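Local atomic coordinates of periplasmic oligopeptide-binding protein (Burkholderia pseudomallei, PDB entry 3ZS6), a protein that probably binds oligopeptides in the periplasm and passes them on to an ABC transport system for uptake into the cell. Residues A[5-11]-A[208-214]; A[12-16]-A[386-391]. All blocks are in the same frame, centred on the assembly; numbering follows the deposited sequence.

Contact 1. Residues A[5-11]-A[208-214]; sequences QDLTRQV and IRKVTYL
D6 to Q10 pair in parallel with K210 to L214, and the backbone bonding of the two strands illustrates how a parallel pair alternates its bonds. L7 gives its N-H to K210 O (2.8 Å) and takes T212 N on its own oxygen; R9 then repeats the pattern between T212 O and L214 N, and V11 N ends it on L214 O. At the start Q5 O accepts R209 N at 2.9 Å and, weakly, K210 N as well. A water donates to L7 O and lies 2.7 Å from T212 OG1, so the L7 carbonyl is gripped twice.

On the face bearing R9 and Y213, the two side chains run side by side in the same direction. A bend in the arginine at chi3 (62°) turns its NE over Y213 CE1 (3.6 Å), with the guanidinium and ring planes 37° apart. Y213 OH sits 3.2 Å above the R9 guanidinium plane, offset toward the rim, without bonding to it: the hydroxyl pairs with D34, whereas R9 uses S499 OG and R497 O and makes a cation-pi contact with Y233. The V11 side chain crosses Y213 at about a right angle, its CG1 meeting CD1.

The opposite face carries T8 CG2 against L214 CD1 (3.8 Å). Here D6 crosses K210 at a slant, with OD1 against K210 CB (3.5 Å), but D6 OD2 and K210 NZ remain 4.5 Å apart, too far for a salt bridge. Near the strand start, the R209 guanidinium has Q5 CB over the centre of one face, while its NH2 bonds to D3 O.

Main-chain bonds thus do the polar work and side chains add mostly packing; the buried R9 is fixed by partners beyond the pair, and D34, paired with Y213 OH, may make that oxygen more electron-rich and a more favourable neighbour for the R9 guanidinium.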
loop_
_atom_site.group_PDB
_atom_site.type_symbol
_atom_site.label_atom_id
_atom_site.label_comp_id
_atom_site.label_asym_id
_atom_site.label_seq_id
_atom_site.Cartn_x
_atom_site.Cartn_y
_atom_site.Cartn_z
ATOM N N GLN A 5 14.228 24.373 9.218
ATOM C CA GLN A 5 14.034 23.156 8.438
ATOM C C GLN A 5 13.115 22.195 9.186
ATOM O O GLN A 5 13.491 21.058 9.467
ATOM C CB GLN A 5 15.390 22.494 8.144
ATOM C CG GLN A 5 16.318 23.335 7.251
ATOM C CD GLN A 5 15.828 23.421 5.803
ATOM O OE1 GLN A 5 15.062 22.570 5.343
ATOM N NE2 GLN A 5 16.270 24.453 5.083
ATOM N N ASP A 6 11.924 22.678 9.539
ATOM C CA ASP A 6 10.896 21.847 10.158
ATOM C C ASP A 6 9.847 21.523 9.113
ATOM O O ASP A 6 9.372 22.411 8.406
ATOM C CB ASP A 6 10.200 22.577 11.314
ATOM C CG ASP A 6 11.129 22.865 12.478
ATOM O OD1 ASP A 6 12.243 22.311 12.513
ATOM O OD2 ASP A 6 10.738 23.640 13.373
ATOM N N LEU A 7 9.465 20.256 9.032
ATOM C CA LEU A 7 8.436 19.841 8.087
ATOM C C LEU A 7 7.279 19.189 8.823
ATOM O O LEU A 7 7.494 18.324 9.672
ATOM C CB LEU A 7 9.017 18.859 7.074
ATOM C CG LEU A 7 8.036 18.358 6.011
ATOM C CD1 LEU A 7 7.707 19.481 5.032
ATOM C CD2 LEU A 7 8.639 17.158 5.296
ATOM N N THR A 8 6.057 19.606 8.496
ATOM C CA THR A 8 4.853 19.020 9.073
ATOM C C THR A 8 4.009 18.396 7.962
ATOM O O THR A 8 3.581 19.094 7.032
ATOM C CB THR A 8 4.018 20.080 9.815
ATOM O OG1 THR A 8 4.794 20.635 10.879
ATOM C CG2 THR A 8 2.739 19.468 10.395
ATOM N N ARG A 9 3.785 17.086 8.062
ATOM C CA ARG A 9 3.062 16.332 7.036
ATOM C C ARG A 9 1.774 15.753 7.616
ATOM O O ARG A 9 1.774 15.239 8.734
ATOM C CB ARG A 9 3.929 15.173 6.506
ATOM C CG ARG A 9 5.333 15.588 6.038
ATOM C CD ARG A 9 6.218 14.354 5.761
ATOM N NE ARG A 9 5.682 13.513 4.687
ATOM C CZ ARG A 9 6.426 12.813 3.834
ATOM N NH1 ARG A 9 7.754 12.841 3.930
ATOM N NH2 ARG A 9 5.840 12.087 2.876
ATOM N N GLN A 10 0.687 15.820 6.853
ATOM C CA GLN A 10 -0.594 15.271 7.308
ATOM C C GLN A 10 -0.779 13.853 6.779
ATOM O O GLN A 10 -0.579 13.595 5.586
ATOM C CB GLN A 10 -1.768 16.155 6.867
ATOM C CG GLN A 10 -3.166 15.575 7.211
ATOM C CD GLN A 10 -4.008 15.212 5.981
ATOM O OE1 GLN A 10 -3.891 15.827 4.919
ATOM N NE2 GLN A 10 -4.882 14.224 6.138
ATOM N N VAL A 11 -1.140 12.930 7.668
ATOM C CA VAL A 11 -1.487 11.565 7.253
ATOM C C VAL A 11 -2.975 11.272 7.517
ATOM O O VAL A 11 -3.586 11.886 8.394
ATOM C CB VAL A 11 -0.566 10.511 7.903
ATOM C CG1 VAL A 11 0.860 10.608 7.318
ATOM C CG2 VAL A 11 -0.544 10.672 9.417
ATOM N N ILE A 208 16.355 18.395 6.228
ATOM C CA ILE A 208 15.224 18.562 7.136
ATOM C C ILE A 208 15.585 18.060 8.530
ATOM O O ILE A 208 16.027 16.923 8.689
ATOM C CB ILE A 208 13.988 17.810 6.608
ATOM C CG1 ILE A 208 13.584 18.374 5.246
ATOM C CG2 ILE A 208 12.832 17.878 7.618
ATOM C CD1 ILE A 208 13.038 19.769 5.308
ATOM N N ARG A 209 15.413 18.916 9.535
ATOM C CA ARG A 209 15.894 18.619 10.890
ATOM C C ARG A 209 14.805 18.092 11.824
ATOM O O ARG A 209 15.094 17.492 12.857
ATOM C CB ARG A 209 16.560 19.856 11.516
ATOM C CG ARG A 209 17.874 20.247 10.842
ATOM C CD ARG A 209 18.619 21.314 11.617
ATOM N NE ARG A 209 17.947 22.613 11.625
ATOM C CZ ARG A 209 18.118 23.555 10.696
ATOM N NH1 ARG A 209 18.925 23.334 9.657
ATOM N NH2 ARG A 209 17.479 24.720 10.798
ATOM N N LYS A 210 13.551 18.327 11.467
ATOM C CA LYS A 210 12.453 17.863 12.299
ATOM C C LYS A 210 11.252 17.544 11.432
ATOM O O LYS A 210 10.888 18.328 10.550
ATOM C CB LYS A 210 12.078 18.917 13.354
ATOM C CG LYS A 210 10.849 18.524 14.175
ATOM C CD LYS A 210 10.765 19.277 15.494
ATOM C CE LYS A 210 9.905 20.513 15.391
ATOM N NZ LYS A 210 9.524 21.001 16.759
ATOM N N VAL A 211 10.635 16.395 11.685
ATOM C CA VAL A 211 9.426 16.014 10.972
ATOM C C VAL A 211 8.297 15.736 11.959
ATOM O O VAL A 211 8.476 15.010 12.942
ATOM C CB VAL A 211 9.643 14.761 10.093
ATOM C CG1 VAL A 211 8.400 14.473 9.254
ATOM C CG2 VAL A 211 10.844 14.941 9.200
ATOM N N THR A 212 7.142 16.330 11.692
ATOM C CA THR A 212 5.958 16.124 12.500
ATOM C C THR A 212 4.870 15.500 11.620
ATOM O O THR A 212 4.548 16.034 10.554
ATOM C CB THR A 212 5.452 17.462 13.070
ATOM O OG1 THR A 212 6.427 18.001 13.973
ATOM C CG2 THR A 212 4.121 17.281 13.800
ATOM N N TYR A 213 4.329 14.363 12.058
ATOM C CA TYR A 213 3.213 13.706 11.372
ATOM C C TYR A 213 1.908 13.880 12.160
ATOM O O TYR A 213 1.808 13.448 13.318
ATOM C CB TYR A 213 3.492 12.209 11.162
ATOM C CG TYR A 213 4.448 11.911 10.027
ATOM C CD1 TYR A 213 4.013 11.933 8.711
ATOM C CD2 TYR A 213 5.783 11.598 10.269
ATOM C CE1 TYR A 213 4.885 11.673 7.657
ATOM C CE2 TYR A 213 6.661 11.332 9.220
ATOM C CZ TYR A 213 6.202 11.372 7.916
ATOM O OH TYR A 213 7.057 11.109 6.856
ATOM N N LEU A 214 0.912 14.494 11.530
ATOM C CA LEU A 214 -0.392 14.701 12.170
ATOM C C LEU A 214 -1.468 13.857 11.499
ATOM O O LEU A 214 -1.746 14.037 10.313
ATOM C CB LEU A 214 -0.809 16.175 12.084
ATOM C CG LEU A 214 0.190 17.223 12.574
ATOM C CD1 LEU A 214 -0.372 18.643 12.355
ATOM C CD2 LEU A 214 0.491 16.974 14.040
HETATM O O HOH W 1 7.969 19.518 12.376
#

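Contact 2. Residues A[12-16]-A[386-391]; sequences PAEVE and EFKVLM
The first turn of helix 387-395, where F387 packs on the backbone of the bound peptide and M391, in the conformer described, on an apolar side chain of it, abuts the loop that follows strand 6-11; A13, E14 and E16 of that loop meet F387, K388 and M391. E386 occupies the N-cap position.

The direct contacts are van der Waals, partly carbon against carbonyl or carboxylate oxygen. A13 CB rests 3.7 Å from F387 CB, while the phenylalanine, its CG swung anti to the backbone N (chi1 -175°), carries its ring on toward S25 and N356. K388 runs alongside E14 in the same direction, its CD 3.6 Å from E14 O and close to V15 O. Farther along the loop, E16 CA packs on K388 CG, and the E16 and M391 side chains cross at about a right angle, CB facing CE; that last touch is tentative, since M391 has two conformers.

Polar groups are joined through water instead, with no direct hydrogen bond across the contact. One water accepts K388 N at 3.1 Å and lies within hydrogen-bonding distance of E14 O and E386 OE2. A second accepts E14 N (2.9 Å) and reaches E386 OE2 only weakly. The third accepts K388 NZ and donates to E14 OE2 (2.9 Å) and to V15 O. A bend at chi3 (52°) brings the lysine amine to this water, yet NZ stays 5.2 Å from E14 OE2.

Both loop carboxylates also bond directly outside the two segments, E14 to N189 N and W186 NE1, E16 to E24 N and S25 OG. Given that separation, any attraction between E14 and K388 probably acts through the bridging water, and K388 N, like E14 N, donates its hydrogen bond to a water bridging the two segments.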
loop_
_atom_site.group_PDB
_atom_site.type_symbol
_atom_site.label_atom_id
_atom_site.label_comp_id
_atom_site.label_asym_id
_atom_site.label_seq_id
_atom_site.Cartn_x
_atom_site.Cartn_y
_atom_site.Cartn_z
ATOM N N PRO A 12 -3.565 10.340 6.745
ATOM C CA PRO A 12 -5.028 10.161 6.745
ATOM C C PRO A 12 -5.590 9.462 7.989
ATOM O O PRO A 12 -6.806 9.453 8.176
ATOM C CB PRO A 12 -5.276 9.302 5.496
ATOM C CG PRO A 12 -3.985 8.515 5.334
ATOM C CD PRO A 12 -2.896 9.485 5.746
ATOM N N ALA A 13 -4.728 8.898 8.829
ATOM C CA ALA A 13 -5.190 8.173 10.011
ATOM C C ALA A 13 -4.027 7.879 10.960
ATOM O O ALA A 13 -2.862 8.041 10.582
ATOM C CB ALA A 13 -5.873 6.872 9.598
ATOM N N GLU A 14 -4.343 7.464 12.186
ATOM C CA GLU A 14 -3.322 7.013 13.135
ATOM C C GLU A 14 -2.627 5.775 12.581
ATOM O O GLU A 14 -3.290 4.842 12.109
ATOM C CB GLU A 14 -3.954 6.690 14.492
ATOM C CG GLU A 14 -3.019 5.982 15.491
ATOM C CD GLU A 14 -1.876 6.869 15.976
ATOM O OE1 GLU A 14 -1.905 8.098 15.727
ATOM O OE2 GLU A 14 -0.942 6.331 16.602
ATOM N N VAL A 15 -1.296 5.770 12.634
ATOM C CA VAL A 15 -0.496 4.660 12.102
ATOM C C VAL A 15 -0.761 3.382 12.896
ATOM O O VAL A 15 -0.930 3.439 14.117
ATOM C CB VAL A 15 1.022 4.997 12.141
ATOM C CG1 VAL A 15 1.557 4.991 13.593
ATOM C CG2 VAL A 15 1.812 4.041 11.255
ATOM N N GLU A 16 -0.790 2.234 12.215
ATOM C CA GLU A 16 -1.143 0.972 12.868
ATOM C C GLU A 16 -0.007 0.440 13.747
ATOM O O GLU A 16 -0.245 -0.236 14.743
ATOM C CB GLU A 16 -1.573 -0.095 11.843
ATOM C CG GLU A 16 -0.458 -0.572 10.897
ATOM C CD GLU A 16 -0.218 0.370 9.722
ATOM O OE1 GLU A 16 -0.870 1.436 9.664
ATOM O OE2 GLU A 16 0.614 0.036 8.847
ATOM N N GLU A 386 -12.685 3.863 12.488
ATOM C CA GLU A 386 -11.282 4.240 12.385
ATOM C C GLU A 386 -10.555 3.287 11.427
ATOM O O GLU A 386 -10.865 2.091 11.366
ATOM C CB GLU A 386 -10.610 4.203 13.765
ATOM C CG GLU A 386 -9.121 4.467 13.713
ATOM C CD GLU A 386 -8.477 4.510 15.092
ATOM O OE1 GLU A 386 -9.127 4.077 16.070
ATOM O OE2 GLU A 386 -7.322 4.986 15.191
ATOM N N PHE A 387 -9.584 3.813 10.689
ATOM C CA PHE A 387 -8.874 3.008 9.689
ATOM C C PHE A 387 -8.220 1.742 10.251
ATOM O O PHE A 387 -8.286 0.686 9.623
ATOM C CB PHE A 387 -7.831 3.852 8.947
ATOM C CG PHE A 387 -7.145 3.116 7.831
ATOM C CD1 PHE A 387 -7.868 2.658 6.733
ATOM C CD2 PHE A 387 -5.778 2.878 7.876
ATOM C CE1 PHE A 387 -7.234 1.976 5.690
ATOM C CE2 PHE A 387 -5.137 2.196 6.845
ATOM C CZ PHE A 387 -5.864 1.745 5.752
ATOM N N LYS A 388 -7.580 1.846 11.416
ATOM C CA LYS A 388 -6.938 0.686 12.044
ATOM C C LYS A 388 -7.942 -0.424 12.302
ATOM O O LYS A 388 -7.632 -1.604 12.155
ATOM C CB LYS A 388 -6.284 1.071 13.377
ATOM C CG LYS A 388 -4.876 1.617 13.255
ATOM C CD LYS A 388 -4.489 2.413 14.497
ATOM C CE LYS A 388 -4.720 1.613 15.771
ATOM N NZ LYS A 388 -4.364 2.405 16.991
ATOM N N VAL A 389 -9.137 -0.031 12.728
ATOM C CA VAL A 389 -10.211 -0.979 12.989
ATOM C C VAL A 389 -10.697 -1.593 11.677
ATOM O O VAL A 389 -10.919 -2.800 11.584
ATOM C CB VAL A 389 -11.382 -0.298 13.727
ATOM C CG1 VAL A 389 -12.650 -1.170 13.683
ATOM C CG2 VAL A 389 -10.980 0.015 15.164
ATOM N N LEU A 390 -10.860 -0.754 10.663
ATOM C CA LEU A 390 -11.288 -1.240 9.356
ATOM C C LEU A 390 -10.319 -2.306 8.865
ATOM O O LEU A 390 -10.743 -3.365 8.412
ATOM C CB LEU A 390 -11.359 -0.093 8.346
ATOM C CG LEU A 390 -11.833 -0.507 6.944
ATOM C CD1 LEU A 390 -13.218 -1.144 7.030
ATOM C CD2 LEU A 390 -11.838 0.691 6.005
ATOM N N MET A 391 -9.016 -2.026 8.953
ATOM C CA MET A 391 -8.016 -2.989 8.500
ATOM C C MET A 391 -8.185 -4.337 9.194
ATOM O O MET A 391 -8.168 -5.379 8.535
ATOM C CB MET A 391 -6.587 -2.468 8.690
ATOM C CG MET A 391 -6.016 -1.757 7.464
ATOM S SD MET A 391 -4.240 -1.408 7.565
ATOM C CE MET A 391 -4.105 -0.814 9.248
HETATM O O HOH W 2 -6.192 4.432 12.250
HETATM O O HOH W 3 -7.201 7.489 12.911
HETATM O O HOH W 4 -1.380 3.554 17.260
#

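In the fold
The two contacts are consecutive in sequence, since V11 closes the strand of contact 1 and P12 opens the loop of contact 2, yet their centres lie about 20 Å apart. Contact 1 is the more peripheral, partly buried and about 21 Å from the chain centre; contact 2 is buried, about 13 Å from it, beside the peptide. Helix 26-35 touches both, through W26 on V11 and on P12. E14 also reaches back to W186 and N189, around the turn joining the other two strands of the contact 1 sheet. Regular main-chain bonding defines the strand pair, whereas the loop and helix meet through van der Waals packing and bridging water.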